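Local coordinates for protein putative P450-like enzyme (PDB 5Z9J) that probably acts as a heme-dependent cytochrome P450 monooxygenase in the secondary metabolism of a streptomycete, at residues A[61-66]-A[173-178]; A[192-197]-A[222-227]. One frame throughout, in Å; residues are numbered along the deposited sequence.

Contact 1. Residues A[61-66]-A[173-178]; sequences LDPIKL and LEQEEE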
loop_
_atom_site.group_PDB
_atom_site.type_symbol
_atom_site.label_atom_id
_atom_site.label_comp_id
_atom_site.label_asym_id
_atom_site.label_seq_id
_atom_site.Cartn_x
_atom_site.Cartn_y
_atom_site.Cartn_z
ATOM N N LEU A 61 -13.891 3.138 17.083
ATOM C CA LEU A 61 -14.664 2.010 17.623
ATOM C C LEU A 61 -13.898 1.199 18.658
ATOM O O LEU A 61 -14.449 0.298 19.278
ATOM C CB LEU A 61 -15.078 1.059 16.501
ATOM C CG LEU A 61 -15.774 1.607 15.260
ATOM C CD1 LEU A 61 -16.228 0.447 14.359
ATOM C CD2 LEU A 61 -16.944 2.483 15.639
ATOM N N ASP A 62 -12.628 1.533 18.869
ATOM C CA ASP A 62 -11.804 0.756 19.783
ATOM C C ASP A 62 -12.138 1.156 21.202
ATOM O O ASP A 62 -12.321 2.343 21.480
ATOM C CB ASP A 62 -10.313 0.983 19.507
ATOM C CG ASP A 62 -9.847 0.382 18.187
ATOM O OD1 ASP A 62 -10.545 -0.499 17.653
ATOM O OD2 ASP A 62 -8.759 0.796 17.688
ATOM N N PRO A 63 -12.197 0.179 22.120
ATOM C CA PRO A 63 -12.470 0.509 23.514
ATOM C C PRO A 63 -11.289 1.289 24.095
ATOM O O PRO A 63 -11.494 2.033 25.060
ATOM C CB PRO A 63 -12.628 -0.860 24.191
ATOM C CG PRO A 63 -11.895 -1.787 23.339
ATOM C CD PRO A 63 -11.985 -1.261 21.928
ATOM N N ILE A 64 -10.085 1.096 23.543
ATOM C CA ILE A 64 -8.892 1.853 23.984
ATOM C C ILE A 64 -8.289 2.531 22.761
ATOM O O ILE A 64 -8.113 1.913 21.730
ATOM C CB ILE A 64 -7.834 0.960 24.660
ATOM C CG1 ILE A 64 -8.408 0.294 25.908
ATOM C CG2 ILE A 64 -6.592 1.757 25.011
ATOM C CD1 ILE A 64 -7.463 -0.717 26.539
ATOM N N LYS A 65 -7.978 3.807 22.889
ATOM C CA LYS A 65 -7.631 4.638 21.747
ATOM C C LYS A 65 -6.367 5.432 22.000
ATOM O O LYS A 65 -6.021 5.676 23.154
ATOM C CB LYS A 65 -8.758 5.633 21.453
ATOM C CG LYS A 65 -10.144 5.035 21.421
ATOM C CD LYS A 65 -11.137 6.067 20.945
ATOM C CE LYS A 65 -12.529 5.521 21.043
ATOM N NZ LYS A 65 -13.527 6.555 20.662
ATOM N N LEU A 66 -5.722 5.895 20.938
ATOM C CA LEU A 66 -4.684 6.892 21.136
ATOM C C LEU A 66 -5.289 8.276 21.186
ATOM O O LEU A 66 -6.373 8.519 20.629
ATOM C CB LEU A 66 -3.629 6.864 20.039
ATOM C CG LEU A 66 -2.747 5.631 19.950
ATOM C CD1 LEU A 66 -2.181 5.399 18.550
ATOM C CD2 LEU A 66 -1.641 5.813 20.961
ATOM N N LEU A 173 -6.957 -6.027 26.868
ATOM C CA LEU A 173 -5.614 -5.880 27.409
ATOM C C LEU A 173 -4.526 -6.058 26.342
ATOM O O LEU A 173 -3.501 -5.373 26.368
ATOM C CB LEU A 173 -5.386 -6.873 28.544
ATOM C CG LEU A 173 -4.172 -6.525 29.403
ATOM C CD1 LEU A 173 -4.100 -5.011 29.629
ATOM C CD2 LEU A 173 -4.285 -7.241 30.727
ATOM N N GLU A 174 -4.728 -7.009 25.432
ATOM C CA GLU A 174 -3.793 -7.200 24.332
ATOM C C GLU A 174 -3.785 -5.965 23.443
ATOM O O GLU A 174 -2.742 -5.566 22.898
ATOM C CB GLU A 174 -4.153 -8.437 23.517
ATOM C CG GLU A 174 -3.872 -9.754 24.229
ATOM C CD GLU A 174 -4.566 -10.929 23.568
ATOM O OE1 GLU A 174 -5.653 -10.735 22.986
ATOM O OE2 GLU A 174 -4.013 -12.044 23.618
ATOM N N GLN A 175 -4.966 -5.383 23.269
ATOM C CA GLN A 175 -5.108 -4.149 22.511
ATOM C C GLN A 175 -4.365 -3.023 23.208
ATOM O O GLN A 175 -3.774 -2.174 22.552
ATOM C CB GLN A 175 -6.578 -3.763 22.342
ATOM C CG GLN A 175 -7.344 -4.623 21.374
ATOM C CD GLN A 175 -8.757 -4.112 21.190
ATOM O OE1 GLN A 175 -8.974 -3.060 20.579
ATOM N NE2 GLN A 175 -9.726 -4.829 21.752
ATOM N N GLU A 176 -4.385 -3.019 24.534
ATOM C CA GLU A 176 -3.671 -1.989 25.275
ATOM C C GLU A 176 -2.173 -2.173 25.087
ATOM O O GLU A 176 -1.444 -1.199 24.908
ATOM C CB GLU A 176 -4.031 -2.028 26.756
ATOM C CG GLU A 176 -3.807 -0.728 27.485
ATOM C CD GLU A 176 -2.369 -0.533 27.888
ATOM O OE1 GLU A 176 -1.602 -1.514 27.833
ATOM O OE2 GLU A 176 -2.018 0.591 28.306
ATOM N N GLU A 177 -1.728 -3.430 25.091
ATOM C CA GLU A 177 -0.302 -3.770 24.923
ATOM C C GLU A 177 0.222 -3.331 23.541
ATOM O O GLU A 177 1.284 -2.703 23.431
ATOM C CB GLU A 177 -0.076 -5.274 25.149
ATOM N N GLU A 178 -0.526 -3.669 22.500
ATOM C CA GLU A 178 -0.180 -3.262 21.160
ATOM C C GLU A 178 -0.178 -1.735 21.058
ATOM O O GLU A 178 0.734 -1.132 20.474
ATOM C CB GLU A 178 -1.164 -3.855 20.143
#
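Ile64 points at the helix and lays the end of its side chain on Glu176: Ile64 CD1 rests 3.7 Å from Glu176 CB and about as near to Glu176 CG. With CG1 anti to the carbonyl carbon (chi1 -61°) and an extended chi2, the ethyl branch extends to the helix, CD1 foremost. Glu176 lends only its aliphatic base, because the chain bends at chi2 (-81°) and turns the carboxylate off the loop. Ile64 also rests on Val172 and Leu179 of the same helix. Gln175, which buries nearly as much surface as Ile64, approaches from the helix, extended beyond CG, and brings its amide to the proline ring, meeting Pro63 at about a right angle. Gln175 OE1 lies 3.8 Å from Pro63 CD, and Gln175 NE2 is 4.1 Å from Pro63 CG. The same NE2 gives a weak hydrogen bond to the carbonyl of Glu170, which may favour this turn of the amide. Asp62 OD1 stands 4.2 Å from Gln175 OE1, carboxylate and amide planes nearly perpendicular, and two acceptors do not attract. In P450 terms, the loop between helices B and C here leans on the start of helix G, residues 172-202. With 198 Å² buried and no specific polar interaction between the segments, attraction probably rests on dispersion.

Contact 2. Residues A[192-197]-A[222-227]; sequences YWHERA and LNDSQI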
loop_
_atom_site.group_PDB
_atom_site.type_symbol
_atom_site.label_atom_id
_atom_site.label_comp_id
_atom_site.label_asym_id
_atom_site.label_seq_id
_atom_site.Cartn_x
_atom_site.Cartn_y
_atom_site.Cartn_z
ATOM N N TYR A 192 12.251 12.006 15.725
ATOM C CA TYR A 192 13.067 11.976 14.527
ATOM C C TYR A 192 12.688 13.092 13.569
ATOM O O TYR A 192 13.542 13.937 13.213
ATOM C CB TYR A 192 12.936 10.640 13.814
ATOM C CG TYR A 192 13.668 10.612 12.506
ATOM C CD1 TYR A 192 15.028 10.362 12.471
ATOM C CD2 TYR A 192 13.000 10.832 11.299
ATOM C CE1 TYR A 192 15.721 10.327 11.284
ATOM C CE2 TYR A 192 13.684 10.801 10.099
ATOM C CZ TYR A 192 15.051 10.548 10.105
ATOM O OH TYR A 192 15.764 10.505 8.936
ATOM N N TRP A 193 11.400 13.140 13.207
ATOM C CA TRP A 193 10.943 14.165 12.272
ATOM C C TRP A 193 11.160 15.561 12.873
ATOM O O TRP A 193 11.433 16.504 12.141
ATOM C CB TRP A 193 9.500 13.919 11.872
ATOM C CG TRP A 193 9.418 12.647 11.075
ATOM C CD1 TRP A 193 8.782 11.521 11.437
ATOM C CD2 TRP A 193 10.009 12.382 9.779
ATOM N NE1 TRP A 193 8.937 10.551 10.470
ATOM C CE2 TRP A 193 9.677 11.054 9.439
ATOM C CE3 TRP A 193 10.785 13.130 8.889
ATOM C CZ2 TRP A 193 10.085 10.453 8.243
ATOM C CZ3 TRP A 193 11.202 12.530 7.700
ATOM C CH2 TRP A 193 10.834 11.209 7.384
ATOM N N HIS A 194 11.118 15.677 14.195
ATOM C CA HIS A 194 11.428 16.956 14.831
ATOM C C HIS A 194 12.797 17.457 14.407
ATOM O O HIS A 194 12.953 18.619 14.061
ATOM C CB HIS A 194 11.410 16.832 16.344
ATOM C CG HIS A 194 11.896 18.064 17.060
ATOM N ND1 HIS A 194 11.233 19.272 17.010
ATOM C CD2 HIS A 194 13.008 18.278 17.803
ATOM C CE1 HIS A 194 11.906 20.176 17.710
ATOM N NE2 HIS A 194 12.981 19.595 18.208
ATOM N N GLU A 195 13.785 16.576 14.374
ATOM C CA GLU A 195 15.130 17.005 14.005
ATOM C C GLU A 195 15.282 17.208 12.495
ATOM O O GLU A 195 16.060 18.059 12.054
ATOM C CB GLU A 195 16.163 15.991 14.499
ATOM N N ARG A 196 14.514 16.479 11.695
ATOM C CA ARG A 196 14.550 16.728 10.258
ATOM C C ARG A 196 13.900 18.053 9.931
ATOM O O ARG A 196 14.348 18.760 9.039
ATOM C CB ARG A 196 13.890 15.589 9.483
ATOM C CG ARG A 196 14.486 14.236 9.807
ATOM C CD ARG A 196 16.007 14.283 9.570
ATOM N NE ARG A 196 16.351 14.745 8.220
ATOM C CZ ARG A 196 17.584 15.052 7.827
ATOM N NH1 ARG A 196 18.589 14.928 8.679
ATOM N NH2 ARG A 196 17.816 15.469 6.584
ATOM N N ALA A 197 12.861 18.408 10.672
ATOM C CA ALA A 197 12.241 19.718 10.502
ATOM C C ALA A 197 13.238 20.841 10.843
ATOM O O ALA A 197 13.462 21.750 10.041
ATOM C CB ALA A 197 11.025 19.854 11.395
ATOM N N LEU A 222 2.507 23.362 10.594
ATOM C CA LEU A 222 2.354 22.038 11.172
ATOM C C LEU A 222 3.326 21.810 12.300
ATOM O O LEU A 222 4.454 22.296 12.291
ATOM C CB LEU A 222 2.555 20.932 10.129
ATOM C CG LEU A 222 1.586 20.830 8.951
ATOM C CD1 LEU A 222 1.658 22.026 8.046
ATOM C CD2 LEU A 222 1.854 19.556 8.142
ATOM N N ASN A 223 2.861 21.042 13.271
ATOM C CA ASN A 223 3.695 20.623 14.372
ATOM C C ASN A 223 4.423 19.314 14.095
ATOM O O ASN A 223 4.302 18.733 13.004
ATOM C CB ASN A 223 2.854 20.529 15.651
ATOM C CG ASN A 223 1.662 19.608 15.512
ATOM O OD1 ASN A 223 1.738 18.525 14.929
ATOM N ND2 ASN A 223 0.544 20.033 16.082
ATOM N N ASP A 224 5.169 18.846 15.089
ATOM C CA ASP A 224 6.007 17.686 14.892
ATOM C C ASP A 224 5.148 16.470 14.671
ATOM O O ASP A 224 5.491 15.619 13.852
ATOM C CB ASP A 224 6.898 17.449 16.103
ATOM C CG ASP A 224 7.922 18.534 16.305
ATOM O OD1 ASP A 224 8.314 19.190 15.322
ATOM O OD2 ASP A 224 8.304 18.747 17.474
ATOM N N SER A 225 4.009 16.418 15.356
ATOM C CA SER A 225 3.142 15.255 15.251
ATOM C C SER A 225 2.457 15.196 13.868
ATOM O O SER A 225 2.351 14.138 13.241
ATOM C CB SER A 225 2.114 15.262 16.396
ATOM O OG SER A 225 1.313 14.093 16.370
ATOM N N GLN A 226 2.050 16.345 13.353
ATOM C CA GLN A 226 1.469 16.371 12.023
ATOM C C GLN A 226 2.484 15.962 10.952
ATOM O O GLN A 226 2.174 15.155 10.066
ATOM C CB GLN A 226 0.918 17.754 11.725
ATOM C CG GLN A 226 -0.300 18.076 12.580
ATOM C CD GLN A 226 -0.822 19.486 12.377
ATOM O OE1 GLN A 226 -0.094 20.472 12.561
ATOM N NE2 GLN A 226 -2.084 19.590 11.962
ATOM N N ILE A 227 3.678 16.539 11.018
ATOM C CA ILE A 227 4.732 16.211 10.073
ATOM C C ILE A 227 5.148 14.749 10.189
ATOM O O ILE A 227 5.321 14.075 9.186
ATOM C CB ILE A 227 5.923 17.141 10.285
ATOM C CG1 ILE A 227 5.516 18.548 9.846
ATOM C CG2 ILE A 227 7.185 16.634 9.535
ATOM C CD1 ILE A 227 6.588 19.606 10.040
#
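The imidazole of His194 overlaps the carboxylate of Asp224, the ring and carboxylate planes turned 71° apart. His194 CG lies anti to the backbone N (chi1 172°), which carries the ring out beside the start of helix 224-238. From there ND1 donates a weak hydrogen bond to Asp224 OD1, long at 3.4 Å but nearly straight, with the acceptor at the ring's edge and in its plane. Asp224 OD2 is nearer, 3.0 Å from His194 ND1, yet lies obliquely to the ring. Asp224 belongs to the first turn of the long P450 helix I, whose N-terminus is closed by a capping box: Asn223 OD1 accepts from Gln226 N at 2.7 Å, and Gln226 OE1 takes the N-H of Asn223 at 3.1 Å. With an alanine in place of Asp224, His194 ND1 would probably lose its weakly bonded acceptor and the imidazole would be freer to turn. Deeper in, Ile227 CG2 meets Trp193 CB at 4.3 Å, joining helix G (172-202) to helix 224-238 through apolar carbon. The indole swings past Ile227 to Ser228 and Ala231, with Tyr192 CD2 lying over the centre of one of its faces.

Helix 172-202 carries one side of both contacts: residues 173-178 near its start meet the loop of contact 1, and residues 192-197 near its other end meet helix 224-238 in contact 2. The two centres are 25 Å apart and the nearest atoms about 9 Å, so the contacts do not touch. Both lie peripherally, 24 and 23 Å from the centre of the chain, away from the heme-binding residues such as the axial ligand Cys347. Contact 2 comes closer to the cofactor through Trp193, whose side chain is about 12 Å from the heme. Its partner helix 224-238 also runs on to Asn237, which binds heme.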